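Local coordinates for protein tRNA(Ile2) 2-agmatinylcytidine synthetase TiaS (Archaeoglobus fulgidus, PDB 5XOB) that catalyses the ATP-dependent attachment of agmatine to the wobble cytidine of an isoleucine tRNA, forming 2-agmatinylcytidine and switching its codon specificity from AUG to AUA, at residues 109-114 / 119-124; 223-228 / 239-244. All coordinates share one frame; numbering follows the deposited sequence.

Contact 1: residues 109-114 / 119-124; sequences ADKAIK and IDEALF
With CG anti to the backbone N in both residues (chi1 -171° in K111, -179° in E121), the side chains of K111 and E121 leave their helices toward each other, and since each chain is extended beyond CG they span the distance between the two backbones, coming from opposite directions, so that NZ of K111 reaches the carboxylate of E121. The ammonium NZ of K111 donates a hydrogen bond of 2.8 Å to OE1 of E121, on the syn lone pair of that oxygen, the side facing its partner oxygen. The approach is lopsided rather than bidentate, because OE2 of E121 remains 3.5 Å from the same K111 NZ. This single salt bridge ties the end of helix 106-114 to the opening turns of helix 119-129, two consecutive helices of the TCKD domain joined by a four-residue connection. Exchanging E121 for an alanine would probably leave the K111 ammonium without its carboxylate mate and set the lysine chain free to turn. F108, on helix 106-114, also touches both E121 and A122. The buried faces turn to helix 141-150, where A112 packs on A147 and A122 on I143 and L146.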
loop_
_atom_site.group_PDB
_atom_site.type_symbol
_atom_site.label_atom_id
_atom_site.label_comp_id
_atom_site.label_asym_id
_atom_site.label_seq_id
_atom_site.Cartn_x
_atom_site.Cartn_y
_atom_site.Cartn_z
ATOM N N ALA A 109 7.624 -15.717 6.762
ATOM C CA ALA A 109 6.604 -14.716 6.454
ATOM C C ALA A 109 7.251 -13.391 6.080
ATOM O O ALA A 109 6.917 -12.807 5.057
ATOM C CB ALA A 109 5.668 -14.529 7.637
ATOM N N ASP A 110 8.188 -12.936 6.908
ATOM C CA ASP A 110 8.949 -11.704 6.652
ATOM C C ASP A 110 9.478 -11.634 5.233
ATOM O O ASP A 110 9.289 -10.641 4.532
ATOM C CB ASP A 110 10.148 -11.609 7.603
ATOM C CG ASP A 110 9.921 -10.637 8.745
ATOM O OD1 ASP A 110 8.820 -10.650 9.352
ATOM O OD2 ASP A 110 10.865 -9.869 9.042
ATOM N N LYS A 111 10.157 -12.704 4.833
ATOM C CA LYS A 111 10.784 -12.801 3.519
ATOM C C LYS A 111 9.747 -12.814 2.397
ATOM O O LYS A 111 9.972 -12.255 1.325
ATOM C CB LYS A 111 11.632 -14.069 3.454
ATOM C CG LYS A 111 12.515 -14.179 2.229
ATOM C CD LYS A 111 13.367 -15.435 2.310
ATOM C CE LYS A 111 14.327 -15.558 1.137
ATOM N NZ LYS A 111 14.917 -16.926 1.059
ATOM N N ALA A 112 8.613 -13.459 2.644
ATOM C CA ALA A 112 7.520 -13.458 1.683
ATOM C C ALA A 112 6.952 -12.056 1.475
ATOM O O ALA A 112 6.544 -11.698 0.369
ATOM C CB ALA A 112 6.425 -14.405 2.141
ATOM N N ILE A 113 6.947 -11.263 2.539
ATOM C CA ILE A 113 6.359 -9.929 2.499
ATOM C C ILE A 113 7.330 -8.931 1.889
ATOM O O ILE A 113 6.914 -8.030 1.163
ATOM C CB ILE A 113 5.929 -9.471 3.910
ATOM C CG1 ILE A 113 4.886 -10.445 4.463
ATOM C CG2 ILE A 113 5.345 -8.062 3.878
ATOM C CD1 ILE A 113 4.520 -10.213 5.910
ATOM N N LYS A 114 8.619 -9.100 2.168
ATOM C CA LYS A 114 9.632 -8.123 1.752
ATOM C C LYS A 114 10.440 -8.513 0.517
ATOM O O LYS A 114 11.038 -7.650 -0.138
ATOM C CB LYS A 114 10.583 -7.852 2.914
ATOM C CG LYS A 114 9.937 -7.023 4.004
ATOM C CD LYS A 114 10.899 -6.727 5.135
ATOM C CE LYS A 114 10.240 -5.832 6.168
ATOM N NZ LYS A 114 11.155 -5.489 7.288
ATOM N N ILE A 119 9.316 -21.914 -4.405
ATOM C CA ILE A 119 8.437 -22.975 -3.913
ATOM C C ILE A 119 9.252 -24.002 -3.123
ATOM O O ILE A 119 8.797 -24.526 -2.104
ATOM C CB ILE A 119 7.675 -23.682 -5.055
ATOM C CG1 ILE A 119 6.952 -22.655 -5.936
ATOM C CG2 ILE A 119 6.666 -24.675 -4.486
ATOM C CD1 ILE A 119 6.047 -23.248 -6.998
ATOM N N ASP A 120 10.467 -24.258 -3.599
ATOM C CA ASP A 120 11.382 -25.231 -2.995
ATOM C C ASP A 120 11.616 -24.948 -1.515
ATOM O O ASP A 120 11.723 -25.872 -0.695
ATOM C CB ASP A 120 12.715 -25.195 -3.741
ATOM C CG ASP A 120 12.541 -25.307 -5.246
ATOM O OD1 ASP A 120 12.176 -26.412 -5.709
ATOM O OD2 ASP A 120 12.750 -24.292 -5.956
ATOM N N GLU A 121 11.701 -23.659 -1.193
ATOM C CA GLU A 121 11.862 -23.208 0.175
ATOM C C GLU A 121 10.627 -23.550 1.000
ATOM O O GLU A 121 10.747 -24.157 2.067
ATOM C CB GLU A 121 12.135 -21.704 0.215
ATOM C CG GLU A 121 12.330 -21.171 1.628
ATOM C CD GLU A 121 13.267 -19.975 1.722
ATOM O OE1 GLU A 121 13.550 -19.334 0.676
ATOM O OE2 GLU A 121 13.716 -19.676 2.859
ATOM N N ALA A 122 9.445 -23.186 0.502
ATOM C CA ALA A 122 8.190 -23.575 1.161
ATOM C C ALA A 122 8.199 -25.073 1.450
ATOM O O ALA A 122 7.923 -25.510 2.566
ATOM C CB ALA A 122 6.982 -23.207 0.303
ATOM N N LEU A 123 8.548 -25.852 0.436
ATOM C CA LEU A 123 8.555 -27.297 0.558
ATOM C C LEU A 123 9.573 -27.771 1.559
ATOM O O LEU A 123 9.301 -28.683 2.337
ATOM C CB LEU A 123 8.852 -27.942 -0.789
ATOM C CG LEU A 123 7.773 -27.737 -1.853
ATOM C CD1 LEU A 123 8.273 -28.246 -3.199
ATOM C CD2 LEU A 123 6.475 -28.423 -1.450
ATOM N N PHE A 124 10.752 -27.167 1.537
ATOM C CA PHE A 124 11.787 -27.560 2.479
ATOM C C PHE A 124 11.292 -27.409 3.911
ATOM O O PHE A 124 11.460 -28.303 4.743
ATOM C CB PHE A 124 13.051 -26.729 2.288
ATOM C CG PHE A 124 14.096 -26.977 3.345
ATOM C CD1 PHE A 124 14.887 -28.118 3.301
ATOM C CD2 PHE A 124 14.274 -26.081 4.391
ATOM C CE1 PHE A 124 15.844 -28.356 4.271
ATOM C CE2 PHE A 124 15.230 -26.314 5.366
ATOM C CZ PHE A 124 16.014 -27.456 5.307
#

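Contact 2: residues 223-228 / 239-244; sequences ALYKAM and RMIFVT
I241 and Y225 form the close part of this contact. The CD1 methyl of I241 lies over one face of the phenol ring, 3.9 Å from its centroid and 26° off the ring normal, a CH-pi contact displaced toward the hydroxyl end, where CZ of Y225 is 3.5 Å from the methyl. With CG1 anti to the carbonyl carbon (chi1 -73°) and the chain then extended, I241 carries CD1 up to the helix, where CB of L224 stands 4.4 Å away. I241 and L224 are buried, whereas the Y225 ring and R239 are exposed and M228 partly so. M228 and R239 cross at about a right angle: the CE methyl of M228 sits at the edge of the R239 guanidinium, near its plane and 3.6 Å from NE, and also brushes the arginine CB and CD. A hydrogen bond from R239 NH2 to the V236 carbonyl steadies the guanidinium. This is a helix-on-sheet layer of the FLD domain, a family of the RRM clan; segment 223-228 runs roughly antiparallel to strand 239-244, 149° between their directions, with L224 reaching strands 157-163 and 212-218, while F242 turns to the other face and touches strand 35-44.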
loop_
_atom_site.group_PDB
_atom_site.type_symbol
_atom_site.label_atom_id
_atom_site.label_comp_id
_atom_site.label_asym_id
_atom_site.label_seq_id
_atom_site.Cartn_x
_atom_site.Cartn_y
_atom_site.Cartn_z
ATOM N N ALA A 223 -15.831 0.750 15.273
ATOM C CA ALA A 223 -15.907 1.656 14.126
ATOM C C ALA A 223 -16.333 0.920 12.869
ATOM O O ALA A 223 -17.127 1.424 12.074
ATOM C CB ALA A 223 -14.557 2.315 13.898
ATOM N N LEU A 224 -15.792 -0.280 12.694
ATOM C CA LEU A 224 -16.041 -1.057 11.486
ATOM C C LEU A 224 -17.517 -1.411 11.360
ATOM O O LEU A 224 -18.130 -1.164 10.323
ATOM C CB LEU A 224 -15.148 -2.318 11.452
ATOM C CG LEU A 224 -14.011 -2.398 10.411
ATOM C CD1 LEU A 224 -13.658 -1.071 9.751
ATOM C CD2 LEU A 224 -12.772 -3.038 11.009
ATOM N N TYR A 225 -18.093 -1.972 12.418
ATOM C CA TYR A 225 -19.514 -2.319 12.406
ATOM C C TYR A 225 -20.403 -1.069 12.294
ATOM O O TYR A 225 -21.452 -1.110 11.649
ATOM C CB TYR A 225 -19.889 -3.161 13.637
ATOM C CG TYR A 225 -19.464 -4.622 13.557
ATOM C CD1 TYR A 225 -19.725 -5.389 12.418
ATOM C CD2 TYR A 225 -18.825 -5.243 14.630
ATOM C CE1 TYR A 225 -19.348 -6.720 12.344
ATOM C CE2 TYR A 225 -18.445 -6.576 14.564
ATOM C CZ TYR A 225 -18.708 -7.309 13.418
ATOM O OH TYR A 225 -18.338 -8.636 13.338
ATOM N N LYS A 226 -19.977 0.036 12.907
ATOM C CA LYS A 226 -20.628 1.336 12.695
ATOM C C LYS A 226 -20.631 1.730 11.226
ATOM O O LYS A 226 -21.662 2.141 10.690
ATOM C CB LYS A 226 -19.937 2.432 13.501
ATOM C CG LYS A 226 -20.335 2.435 14.960
ATOM C CD LYS A 226 -19.623 3.539 15.712
ATOM C CE LYS A 226 -20.224 3.736 17.094
ATOM N NZ LYS A 226 -19.686 4.957 17.757
ATOM N N ALA A 227 -19.471 1.606 10.583
ATOM C CA ALA A 227 -19.365 1.846 9.150
ATOM C C ALA A 227 -20.396 1.012 8.395
ATOM O O ALA A 227 -21.087 1.514 7.504
ATOM C CB ALA A 227 -17.962 1.518 8.664
ATOM N N MET A 228 -20.507 -0.256 8.781
ATOM C CA MET A 228 -21.397 -1.218 8.122
ATOM C C MET A 228 -22.873 -0.803 8.150
ATOM O O MET A 228 -23.583 -0.946 7.149
ATOM C CB MET A 228 -21.243 -2.600 8.772
ATOM C CG MET A 228 -22.085 -3.699 8.136
ATOM S SD MET A 228 -22.076 -5.221 9.099
ATOM C CE MET A 228 -20.916 -6.195 8.148
ATOM N N ARG A 239 -20.045 -11.788 5.786
ATOM C CA ARG A 239 -19.303 -10.636 6.311
ATOM C C ARG A 239 -18.191 -11.145 7.239
ATOM O O ARG A 239 -18.387 -12.110 7.988
ATOM C CB ARG A 239 -20.243 -9.678 7.065
ATOM C CG ARG A 239 -20.978 -10.352 8.223
ATOM C CD ARG A 239 -22.100 -9.532 8.863
ATOM N NE ARG A 239 -23.095 -8.990 7.928
ATOM C CZ ARG A 239 -23.919 -9.710 7.167
ATOM N NH1 ARG A 239 -23.881 -11.041 7.167
ATOM N NH2 ARG A 239 -24.784 -9.087 6.376
ATOM N N MET A 240 -17.027 -10.509 7.190
ATOM C CA MET A 240 -15.920 -10.936 8.031
ATOM C C MET A 240 -14.950 -9.796 8.296
ATOM O O MET A 240 -14.695 -8.955 7.434
ATOM C CB MET A 240 -15.190 -12.125 7.388
ATOM C CG MET A 240 -14.130 -12.796 8.256
ATOM S SD MET A 240 -14.730 -13.463 9.827
ATOM C CE MET A 240 -15.953 -14.624 9.233
ATOM N N ILE A 241 -14.439 -9.784 9.521
ATOM C CA ILE A 241 -13.406 -8.866 9.946
ATOM C C ILE A 241 -12.096 -9.639 10.043
ATOM O O ILE A 241 -12.028 -10.676 10.705
ATOM C CB ILE A 241 -13.750 -8.258 11.316
ATOM C CG1 ILE A 241 -14.885 -7.240 11.148
ATOM C CG2 ILE A 241 -12.524 -7.604 11.943
ATOM C CD1 ILE A 241 -15.388 -6.640 12.444
ATOM N N PHE A 242 -11.069 -9.118 9.371
ATOM C CA PHE A 242 -9.717 -9.662 9.411
ATOM C C PHE A 242 -8.776 -8.666 10.056
ATOM O O PHE A 242 -8.856 -7.468 9.785
ATOM C CB PHE A 242 -9.205 -9.897 8.002
ATOM C CG PHE A 242 -10.050 -10.819 7.204
ATOM C CD1 PHE A 242 -9.680 -12.140 7.040
ATOM C CD2 PHE A 242 -11.221 -10.367 6.608
ATOM C CE1 PHE A 242 -10.466 -13.006 6.300
ATOM C CE2 PHE A 242 -12.014 -11.225 5.862
ATOM C CZ PHE A 242 -11.633 -12.548 5.706
ATOM N N VAL A 243 -7.875 -9.163 10.893
ATOM C CA VAL A 243 -6.718 -8.371 11.280
ATOM C C VAL A 243 -5.730 -8.477 10.118
ATOM O O VAL A 243 -5.482 -9.567 9.589
ATOM C CB VAL A 243 -6.078 -8.829 12.608
ATOM C CG1 VAL A 243 -7.128 -8.921 13.708
ATOM C CG2 VAL A 243 -5.365 -10.159 12.450
ATOM N N THR A 244 -5.190 -7.337 9.708
ATOM C CA THR A 244 -4.439 -7.248 8.461
ATOM C C THR A 244 -3.114 -6.552 8.700
ATOM O O THR A 244 -2.940 -5.864 9.706
ATOM C CB THR A 244 -5.218 -6.447 7.390
ATOM O OG1 THR A 244 -5.194 -5.053 7.719
ATOM C CG2 THR A 244 -6.669 -6.905 7.303
#

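Overall arrangement
Contact 1 comes first along the chain and is complete before contact 2 begins; their centres lie 29 Å apart and their nearest atoms about 9 Å, without touching. The first belongs to the TCKD domain and joins two consecutive helices at the surface, whereas the second belongs to the FLD domain and sets a helix on a sheet. The domains are linked by the mixed sheet in which strand 239-244 lies between strand 35-44 of the TCKD domain and strand 157-163 of the FLD domain. This strand order suggests that the shared sheet fixes the two domains to each other as one unit, with helix 141-150 of the FLD range as a second tie.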